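Local coordinates for protein twin-arginine translocation pathway signal (Rhodoferax ferrireducens, PDB 5IM2) that probably serves as the extracytoplasmic solute-binding component of a TRAP transporter and holds a copurified benzoate in its pocket, at residues 183-194 and 205-214; 168-176 and 226-236. One frame throughout, in Å; residues are numbered along the deposited sequence.

Contact 1 (183-194 and 205-214); sequences AADLKGLKMRGP and LGAIPVGMPL. With BEZ (benzoic acid), chain B.
Arg192 lies across Met212, its CG 3.5 Å from Met212 CG, and presents the edge of its guanidinium to the Met212 carbonyl. NE and NH2 both donate, side-on, to Met212 O, the NE bond being 2.9 Å, with the oxygen close to the guanidinium plane. With CG anti to the backbone N (chi1 178°) and a bend at chi2 (-88°), the chain runs along the strand end toward the pocket. There the group meets benzoate end-on, NH1 giving 2.7 Å to BEZ O1 and NH2 the same length to BEZ O2, both nearly straight. NH1 also donates to Ala230 O, and Pro194 CA sits over one face near the rim, so the guanidinium is held against rotation while it pairs with the carboxylate. Leu214 packs CB against BEZ O2 and reaches the ring with CD2.

At the other end Leu186 and Leu205 lie side by side, CD1 to CD1 3.9 Å, and Ala207 CB rests against Met191 CG. Between the two ends the strands pair in parallel, for example through Met191 N to Ile208 O at 3.0 Å. Gly206 closes the preceding helix in a Schellman motif. Strands 190-193 and 208-211 with helix 196-205 form a beta-alpha-beta unit; 208-211 is the outermost strand on this side of the sheet, 228-232 flanks 190-193 on its other side, and Phe328 of helix 322-332 packs on Leu186 and Leu205.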
loop_
_atom_site.group_PDB
_atom_site.type_symbol
_atom_site.label_atom_id
_atom_site.label_comp_id
_atom_site.label_asym_id
_atom_site.label_seq_id
_atom_site.Cartn_x
_atom_site.Cartn_y
_atom_site.Cartn_z
ATOM N N ALA A 183 1.562 2.040 23.543
ATOM C CA ALA A 183 1.305 0.689 23.051
ATOM C C ALA A 183 0.380 -0.102 23.969
ATOM O O ALA A 183 -0.401 -0.926 23.486
ATOM C CB ALA A 183 2.621 -0.069 22.862
ATOM N N ALA A 184 0.445 0.113 25.287
ATOM C CA ALA A 184 -0.466 -0.584 26.190
ATOM C C ALA A 184 -1.930 -0.310 25.880
ATOM O O ALA A 184 -2.792 -1.117 26.239
ATOM C CB ALA A 184 -0.198 -0.189 27.639
ATOM N N ASP A 185 -2.236 0.808 25.231
ATOM C CA ASP A 185 -3.623 1.117 24.916
ATOM C C ASP A 185 -4.182 0.195 23.837
ATOM O O ASP A 185 -5.400 0.136 23.647
ATOM C CB ASP A 185 -3.733 2.594 24.500
ATOM C CG ASP A 185 -3.531 3.560 25.689
ATOM O OD1 ASP A 185 -3.932 3.210 26.815
ATOM O OD2 ASP A 185 -2.990 4.682 25.501
ATOM N N LEU A 186 -3.334 -0.568 23.181
ATOM C CA LEU A 186 -3.781 -1.495 22.140
ATOM C C LEU A 186 -4.110 -2.873 22.670
ATOM O O LEU A 186 -4.604 -3.700 21.903
ATOM C CB LEU A 186 -2.718 -1.651 21.079
ATOM C CG LEU A 186 -2.568 -0.401 20.186
ATOM C CD1 LEU A 186 -1.236 -0.410 19.569
ATOM C CD2 LEU A 186 -3.593 -0.360 19.087
ATOM N N LYS A 187 -3.793 -3.142 23.928
ATOM C CA LYS A 187 -3.926 -4.488 24.480
ATOM C C LYS A 187 -5.342 -4.990 24.304
ATOM O O LYS A 187 -6.293 -4.345 24.752
ATOM C CB LYS A 187 -3.561 -4.497 25.963
ATOM C CG LYS A 187 -2.083 -4.400 26.276
ATOM C CD LYS A 187 -1.823 -4.855 27.709
ATOM C CE LYS A 187 -0.381 -4.625 28.129
ATOM N NZ LYS A 187 -0.218 -4.847 29.595
ATOM N N GLY A 188 -5.478 -6.147 23.663
ATOM C CA GLY A 188 -6.758 -6.813 23.513
ATOM C C GLY A 188 -7.701 -6.180 22.518
ATOM O O GLY A 188 -8.776 -6.730 22.288
ATOM N N LEU A 189 -7.352 -5.039 21.919
ATOM C CA LEU A 189 -8.176 -4.471 20.866
ATOM C C LEU A 189 -8.094 -5.290 19.593
ATOM O O LEU A 189 -7.011 -5.672 19.147
ATOM C CB LEU A 189 -7.757 -3.043 20.530
ATOM C CG LEU A 189 -7.936 -1.956 21.596
ATOM C CD1 LEU A 189 -7.670 -0.580 20.971
ATOM C CD2 LEU A 189 -9.315 -1.989 22.208
ATOM N N LYS A 190 -9.252 -5.526 18.987
ATOM C CA LYS A 190 -9.318 -6.163 17.675
ATOM C C LYS A 190 -9.019 -5.112 16.613
ATOM O O LYS A 190 -9.850 -4.247 16.343
ATOM C CB LYS A 190 -10.692 -6.793 17.457
ATOM C CG LYS A 190 -10.960 -8.025 18.292
ATOM C CD LYS A 190 -12.388 -8.500 18.124
ATOM C CE LYS A 190 -13.418 -7.420 18.522
ATOM N NZ LYS A 190 -14.825 -7.939 18.628
ATOM N N MET A 191 -7.831 -5.191 16.006
ATOM C CA MET A 191 -7.312 -4.177 15.093
ATOM C C MET A 191 -7.066 -4.769 13.715
ATOM O O MET A 191 -6.324 -5.743 13.577
ATOM C CB MET A 191 -6.011 -3.591 15.635
ATOM C CG MET A 191 -6.200 -2.779 16.904
ATOM S SD MET A 191 -7.209 -1.271 16.693
ATOM C CE MET A 191 -6.163 -0.340 15.573
ATOM N N ARG A 192 -7.609 -4.115 12.691
ATOM C CA ARG A 192 -7.399 -4.535 11.306
ATOM C C ARG A 192 -6.044 -4.079 10.774
ATOM O O ARG A 192 -5.626 -2.927 10.979
ATOM C CB ARG A 192 -8.505 -3.972 10.406
ATOM C CG ARG A 192 -8.359 -4.294 8.937
ATOM C CD ARG A 192 -7.506 -3.248 8.173
ATOM N NE ARG A 192 -7.428 -3.600 6.766
ATOM C CZ ARG A 192 -6.794 -2.881 5.842
ATOM N NH1 ARG A 192 -6.155 -1.745 6.168
ATOM N NH2 ARG A 192 -6.799 -3.307 4.598
ATOM N N GLY A 193 -5.389 -4.981 10.038
ATOM C CA GLY A 193 -4.279 -4.615 9.184
ATOM C C GLY A 193 -4.464 -5.184 7.790
ATOM O O GLY A 193 -5.230 -6.130 7.570
ATOM N N PRO A 194 -3.724 -4.643 6.820
ATOM C CA PRO A 194 -3.917 -5.050 5.426
ATOM C C PRO A 194 -3.164 -6.310 4.997
ATOM O O PRO A 194 -3.601 -6.979 4.054
ATOM C CB PRO A 194 -3.413 -3.823 4.651
ATOM C CG PRO A 194 -2.340 -3.219 5.568
ATOM C CD PRO A 194 -2.888 -3.442 6.955
ATOM N N LEU A 205 2.318 -5.665 19.430
ATOM C CA LEU A 205 1.909 -4.520 20.226
ATOM C C LEU A 205 0.825 -4.863 21.239
ATOM O O LEU A 205 0.503 -4.030 22.100
ATOM C CB LEU A 205 1.451 -3.396 19.285
ATOM C CG LEU A 205 2.510 -2.819 18.347
ATOM C CD1 LEU A 205 1.885 -1.686 17.541
ATOM C CD2 LEU A 205 3.717 -2.313 19.126
ATOM N N GLY A 206 0.260 -6.061 21.167
ATOM C CA GLY A 206 -0.729 -6.530 22.109
ATOM C C GLY A 206 -2.152 -6.565 21.586
ATOM O O GLY A 206 -3.041 -7.063 22.302
ATOM N N ALA A 207 -2.386 -6.097 20.369
ATOM C CA ALA A 207 -3.709 -6.151 19.761
ATOM C C ALA A 207 -4.034 -7.576 19.314
ATOM O O ALA A 207 -3.149 -8.418 19.149
ATOM C CB ALA A 207 -3.776 -5.192 18.572
ATOM N N ILE A 208 -5.327 -7.858 19.152
ATOM C CA ILE A 208 -5.790 -9.046 18.435
ATOM C C ILE A 208 -5.867 -8.688 16.949
ATOM O O ILE A 208 -6.771 -7.925 16.552
ATOM C CB ILE A 208 -7.152 -9.524 18.956
ATOM C CG1 ILE A 208 -7.088 -9.798 20.471
ATOM C CG2 ILE A 208 -7.580 -10.745 18.206
ATOM C CD1 ILE A 208 -5.987 -10.784 20.907
ATOM N N PRO A 209 -4.950 -9.164 16.118
ATOM C CA PRO A 209 -4.940 -8.701 14.732
ATOM C C PRO A 209 -5.941 -9.436 13.862
ATOM O O PRO A 209 -6.186 -10.634 14.006
ATOM C CB PRO A 209 -3.502 -8.992 14.273
ATOM C CG PRO A 209 -2.754 -9.397 15.461
ATOM C CD PRO A 209 -3.746 -9.954 16.410
ATOM N N VAL A 210 -6.485 -8.684 12.903
ATOM C CA VAL A 210 -7.479 -9.155 11.947
ATOM C C VAL A 210 -7.034 -8.666 10.578
ATOM O O VAL A 210 -6.928 -7.464 10.356
ATOM C CB VAL A 210 -8.897 -8.638 12.264
ATOM C CG1 VAL A 210 -9.901 -9.296 11.372
ATOM C CG2 VAL A 210 -9.250 -8.910 13.708
ATOM N N GLY A 211 -6.781 -9.592 9.655
ATOM C CA GLY A 211 -6.477 -9.220 8.294
ATOM C C GLY A 211 -7.729 -9.127 7.446
ATOM O O GLY A 211 -8.562 -10.030 7.454
ATOM N N MET A 212 -7.828 -8.046 6.661
ATOM C CA MET A 212 -8.909 -7.957 5.678
ATOM C C MET A 212 -8.600 -6.827 4.712
ATOM O O MET A 212 -7.898 -5.884 5.082
ATOM C CB MET A 212 -10.265 -7.715 6.344
ATOM C CG MET A 212 -10.428 -6.302 6.887
ATOM S SD MET A 212 -11.984 -6.033 7.733
ATOM C CE MET A 212 -11.658 -7.014 9.213
ATOM N N PRO A 213 -9.098 -6.883 3.480
ATOM C CA PRO A 213 -8.866 -5.783 2.545
ATOM C C PRO A 213 -9.744 -4.572 2.826
ATOM O O PRO A 213 -10.750 -4.626 3.535
ATOM C CB PRO A 213 -9.204 -6.402 1.190
ATOM C CG PRO A 213 -10.227 -7.379 1.507
ATOM C CD PRO A 213 -9.835 -7.983 2.826
ATOM N N LEU A 214 -9.349 -3.460 2.202
ATOM C CA LEU A 214 -9.966 -2.169 2.491
ATOM C C LEU A 214 -11.488 -2.201 2.435
ATOM O O LEU A 214 -12.110 -1.714 3.387
ATOM C CB LEU A 214 -9.432 -1.113 1.515
ATOM C CG LEU A 214 -9.985 0.320 1.674
ATOM C CD1 LEU A 214 -9.410 1.027 2.908
ATOM C CD2 LEU A 214 -9.729 1.161 0.412
HETATM C C BEZ B . -5.327 -0.709 2.902
HETATM O O1 BEZ B . -4.875 -0.515 4.068
HETATM O O2 BEZ B . -5.826 -1.823 2.614
HETATM C C1 BEZ B . -5.294 0.397 1.891
HETATM C C2 BEZ B . -5.778 0.172 0.605
HETATM C C3 BEZ B . -5.766 1.226 -0.310
HETATM C C4 BEZ B . -5.257 2.459 0.062
HETATM C C5 BEZ B . -4.755 2.669 1.332
HETATM C C6 BEZ B . -4.774 1.621 2.260
#

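Contact 2 (168-176 and 226-236); sequences HGPGVFHTK and IDGAALPWEVV. With BEZ (benzoic acid), chain B.
His168 places CG between its backbone N and carbonyl carbon (chi1 63°), which carries the ring over to Pro232: Pro232 CG stands 3.5 Å from the ring centroid, almost on the normal, a CH-pi contact. In the ring plane, ND1 donates to a lone pair of Gly169 O at 2.7 Å, fixing the ring's rotation. Replacing it with an alanine would probably leave Gly169 O without the ND1 donor and Pro232 without its aromatic cover, and open a gap beside the benzoate ring, whose C6 lies 3.9 Å from His168 CD2.

His174, with CG anti to its carbonyl carbon (chi1 -47°), swings its ring across so that NE2 donates to Leu231 O at 3.0 Å. Val172 N reaches the same oxygen from the opposite face of its plane. The edge of the His174 ring meets the Trp233 face in a T-shaped stack, planes at 78°, while Val236 CG2 lies over the His174 face and Val172 CG2 over Trp233. His174 ND1 bonds His248. Strands 171-175 and 228-232 are antiparallel neighbours, and benzoate lies at the C-terminal end of 228-232, an inner strand, consistent with the cleft between the two alpha/beta domains of periplasmic solute-binding proteins.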
loop_
_atom_site.group_PDB
_atom_site.type_symbol
_atom_site.label_atom_id
_atom_site.label_comp_id
_atom_site.label_asym_id
_atom_site.label_seq_id
_atom_site.Cartn_x
_atom_site.Cartn_y
_atom_site.Cartn_z
ATOM N N HIS A 168 2.119 3.679 0.415
ATOM C CA HIS A 168 1.314 4.817 0.829
ATOM C C HIS A 168 1.997 5.629 1.950
ATOM O O HIS A 168 3.135 5.373 2.341
ATOM C CB HIS A 168 -0.126 4.372 1.174
ATOM C CG HIS A 168 -0.282 3.411 2.333
ATOM N ND1 HIS A 168 0.201 3.660 3.607
ATOM C CD2 HIS A 168 -0.955 2.236 2.415
ATOM C CE1 HIS A 168 -0.123 2.648 4.403
ATOM N NE2 HIS A 168 -0.857 1.787 3.716
ATOM N N GLY A 169 1.300 6.688 2.422
ATOM C CA GLY A 169 1.814 7.512 3.488
ATOM C C GLY A 169 1.843 6.772 4.819
ATOM O O GLY A 169 1.430 5.615 4.932
ATOM N N PRO A 170 2.337 7.441 5.854
ATOM C CA PRO A 170 2.496 6.754 7.147
ATOM C C PRO A 170 1.181 6.221 7.691
ATOM O O PRO A 170 0.141 6.885 7.642
ATOM C CB PRO A 170 3.082 7.838 8.053
ATOM C CG PRO A 170 3.736 8.818 7.095
ATOM C CD PRO A 170 2.880 8.806 5.870
ATOM N N GLY A 171 1.226 4.997 8.226
ATOM C CA GLY A 171 0.030 4.408 8.801
ATOM C C GLY A 171 -0.449 5.127 10.054
ATOM O O GLY A 171 0.333 5.686 10.832
ATOM N N VAL A 172 -1.776 5.127 10.248
ATOM C CA VAL A 172 -2.423 5.790 11.375
ATOM C C VAL A 172 -3.372 4.778 12.017
ATOM O O VAL A 172 -3.905 3.898 11.340
ATOM C CB VAL A 172 -3.178 7.065 10.883
ATOM C CG1 VAL A 172 -3.998 7.724 11.964
ATOM C CG2 VAL A 172 -2.209 8.067 10.263
ATOM N N PHE A 173 -3.579 4.900 13.327
ATOM C CA PHE A 173 -4.577 4.102 14.033
ATOM C C PHE A 173 -5.913 4.839 14.085
ATOM O O PHE A 173 -5.971 5.993 14.521
ATOM C CB PHE A 173 -4.157 3.811 15.476
ATOM C CG PHE A 173 -2.928 2.966 15.620
ATOM C CD1 PHE A 173 -2.877 1.690 15.078
ATOM C CD2 PHE A 173 -1.842 3.433 16.338
ATOM C CE1 PHE A 173 -1.745 0.910 15.220
ATOM C CE2 PHE A 173 -0.721 2.643 16.524
ATOM C CZ PHE A 173 -0.674 1.382 15.965
ATOM N N HIS A 174 -6.988 4.131 13.756
ATOM C CA HIS A 174 -8.347 4.663 13.802
ATOM C C HIS A 174 -9.167 3.726 14.668
ATOM O O HIS A 174 -9.312 2.544 14.335
ATOM C CB HIS A 174 -8.936 4.759 12.398
ATOM C CG HIS A 174 -7.993 5.384 11.421
ATOM N ND1 HIS A 174 -7.907 6.747 11.245
ATOM C CD2 HIS A 174 -7.069 4.837 10.594
ATOM C CE1 HIS A 174 -6.956 7.020 10.373
ATOM N NE2 HIS A 174 -6.430 5.878 9.956
ATOM N N THR A 175 -9.681 4.234 15.788
ATOM C CA THR A 175 -10.397 3.396 16.740
ATOM C C THR A 175 -11.750 3.998 17.080
ATOM O O THR A 175 -11.951 5.208 17.019
ATOM C CB THR A 175 -9.594 3.221 18.014
ATOM O OG1 THR A 175 -9.151 4.510 18.443
ATOM C CG2 THR A 175 -8.359 2.337 17.747
ATOM N N LYS A 176 -12.677 3.131 17.462
ATOM C CA LYS A 176 -14.019 3.577 17.787
ATOM C C LYS A 176 -14.094 4.250 19.159
ATOM O O LYS A 176 -14.747 5.288 19.297
ATOM C CB LYS A 176 -14.985 2.388 17.720
ATOM C CG LYS A 176 -15.223 1.869 16.304
ATOM C CD LYS A 176 -16.413 0.938 16.218
ATOM C CE LYS A 176 -16.012 -0.497 16.402
ATOM N NZ LYS A 176 -17.215 -1.388 16.501
ATOM N N ILE A 226 -14.236 -5.711 14.513
ATOM C CA ILE A 226 -13.007 -4.989 14.816
ATOM C C ILE A 226 -13.336 -3.738 15.616
ATOM O O ILE A 226 -14.402 -3.132 15.458
ATOM C CB ILE A 226 -12.201 -4.622 13.544
ATOM C CG1 ILE A 226 -13.038 -3.815 12.553
ATOM C CG2 ILE A 226 -11.639 -5.873 12.893
ATOM C CD1 ILE A 226 -12.222 -3.337 11.359
ATOM N N ASP A 227 -12.387 -3.360 16.486
ATOM C CA ASP A 227 -12.421 -2.151 17.291
ATOM C C ASP A 227 -11.784 -0.957 16.576
ATOM O O ASP A 227 -11.987 0.187 16.977
ATOM C CB ASP A 227 -11.675 -2.404 18.608
ATOM C CG ASP A 227 -12.361 -3.469 19.473
ATOM O OD1 ASP A 227 -13.600 -3.414 19.536
ATOM O OD2 ASP A 227 -11.683 -4.347 20.092
ATOM N N GLY A 228 -10.989 -1.210 15.557
ATOM C CA GLY A 228 -10.213 -0.160 14.930
ATOM C C GLY A 228 -9.469 -0.740 13.758
ATOM O O GLY A 228 -9.519 -1.952 13.496
ATOM N N ALA A 229 -8.781 0.152 13.042
ATOM C CA ALA A 229 -8.103 -0.214 11.808
ATOM C C ALA A 229 -6.843 0.611 11.652
ATOM O O ALA A 229 -6.807 1.794 12.003
ATOM C CB ALA A 229 -8.976 0.010 10.568
ATOM N N ALA A 230 -5.837 -0.019 11.063
ATOM C CA ALA A 230 -4.640 0.673 10.618
ATOM C C ALA A 230 -4.858 1.069 9.159
ATOM O O ALA A 230 -5.110 0.210 8.322
ATOM C CB ALA A 230 -3.428 -0.249 10.767
ATOM N N LEU A 231 -4.800 2.370 8.869
ATOM C CA LEU A 231 -4.936 2.912 7.517
ATOM C C LEU A 231 -4.107 4.180 7.441
ATOM O O LEU A 231 -4.034 4.913 8.432
ATOM C CB LEU A 231 -6.372 3.296 7.167
ATOM C CG LEU A 231 -7.442 2.229 7.132
ATOM C CD1 LEU A 231 -8.839 2.832 7.186
ATOM C CD2 LEU A 231 -7.214 1.432 5.885
ATOM N N PRO A 232 -3.593 4.540 6.265
ATOM C CA PRO A 232 -3.114 5.916 6.090
ATOM C C PRO A 232 -4.296 6.881 6.018
ATOM O O PRO A 232 -5.434 6.491 5.752
ATOM C CB PRO A 232 -2.366 5.861 4.760
ATOM C CG PRO A 232 -3.153 4.844 3.984
ATOM C CD PRO A 232 -3.555 3.789 4.993
ATOM N N TRP A 233 -3.991 8.172 6.196
ATOM C CA TRP A 233 -5.021 9.202 6.224
ATOM C C TRP A 233 -5.760 9.313 4.903
ATOM O O TRP A 233 -6.969 9.578 4.892
ATOM C CB TRP A 233 -4.409 10.568 6.564
ATOM C CG TRP A 233 -4.361 10.903 8.026
ATOM C CD1 TRP A 233 -3.255 11.206 8.758
ATOM C CD2 TRP A 233 -5.470 10.969 8.936
ATOM N NE1 TRP A 233 -3.595 11.449 10.065
ATOM C CE2 TRP A 233 -4.949 11.308 10.205
ATOM C CE3 TRP A 233 -6.841 10.758 8.805
ATOM C CZ2 TRP A 233 -5.760 11.476 11.327
ATOM C CZ3 TRP A 233 -7.643 10.915 9.918
ATOM C CH2 TRP A 233 -7.093 11.274 11.166
ATOM N N GLU A 234 -5.060 9.117 3.780
ATOM C CA GLU A 234 -5.615 9.525 2.501
ATOM C C GLU A 234 -6.868 8.718 2.142
ATOM O O GLU A 234 -7.777 9.255 1.485
ATOM C CB GLU A 234 -4.545 9.421 1.403
ATOM C CG GLU A 234 -4.051 8.033 1.112
ATOM C CD GLU A 234 -4.893 7.239 0.108
ATOM O OE1 GLU A 234 -5.687 7.840 -0.676
ATOM O OE2 GLU A 234 -4.738 5.993 0.134
ATOM N N VAL A 235 -6.935 7.451 2.575
ATOM C CA VAL A 235 -8.012 6.554 2.152
ATOM C C VAL A 235 -9.215 6.652 3.060
ATOM O O VAL A 235 -10.298 6.178 2.685
ATOM C CB VAL A 235 -7.497 5.102 2.086
ATOM C CG1 VAL A 235 -7.268 4.512 3.469
ATOM C CG2 VAL A 235 -8.438 4.244 1.237
ATOM N N VAL A 236 -9.071 7.296 4.211
ATOM C CA VAL A 236 -10.090 7.205 5.257
ATOM C C VAL A 236 -11.445 7.692 4.757
ATOM O O VAL A 236 -12.455 7.004 4.992
ATOM C CB VAL A 236 -9.606 7.963 6.504
ATOM C CG1 VAL A 236 -10.754 8.421 7.432
ATOM C CG2 VAL A 236 -8.594 7.150 7.238
HETATM C C BEZ B . -5.327 -0.709 2.902
HETATM O O1 BEZ B . -4.875 -0.515 4.068
HETATM O O2 BEZ B . -5.826 -1.823 2.614
HETATM C C1 BEZ B . -5.294 0.397 1.891
HETATM C C2 BEZ B . -5.778 0.172 0.605
HETATM C C3 BEZ B . -5.766 1.226 -0.310
HETATM C C4 BEZ B . -5.257 2.459 0.062
HETATM C C5 BEZ B . -4.755 2.669 1.332
HETATM C C6 BEZ B . -4.774 1.621 2.260
HETATM O O HOH W 1 -1.080 8.973 6.703
#

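Contacts 1 and 2 belong to one mixed sheet, with centres about 11 Å apart. Strand 190-193 joins them, pairing with 208-211 in contact 1 and with 228-232 of contact 2, where Arg192 O lies 2.9 Å from Ala230 N, a probable hydrogen bond. The side chains meet too: Leu214 CD2 is 3.4 Å from Val235 CG2, and Arg192 NH1 packs 3.4 Å from Leu231 CD2. The two share the work on benzoate. Contact 1 brings the charged clamp for the carboxylate, which Tyr118 OH also bonds, whereas contact 2 lies mostly along the ring, where Leu214 of contact 1 joins it, with Val235 CB 3.7 Å and Glu234 OE2 3.5 Å from BEZ C5.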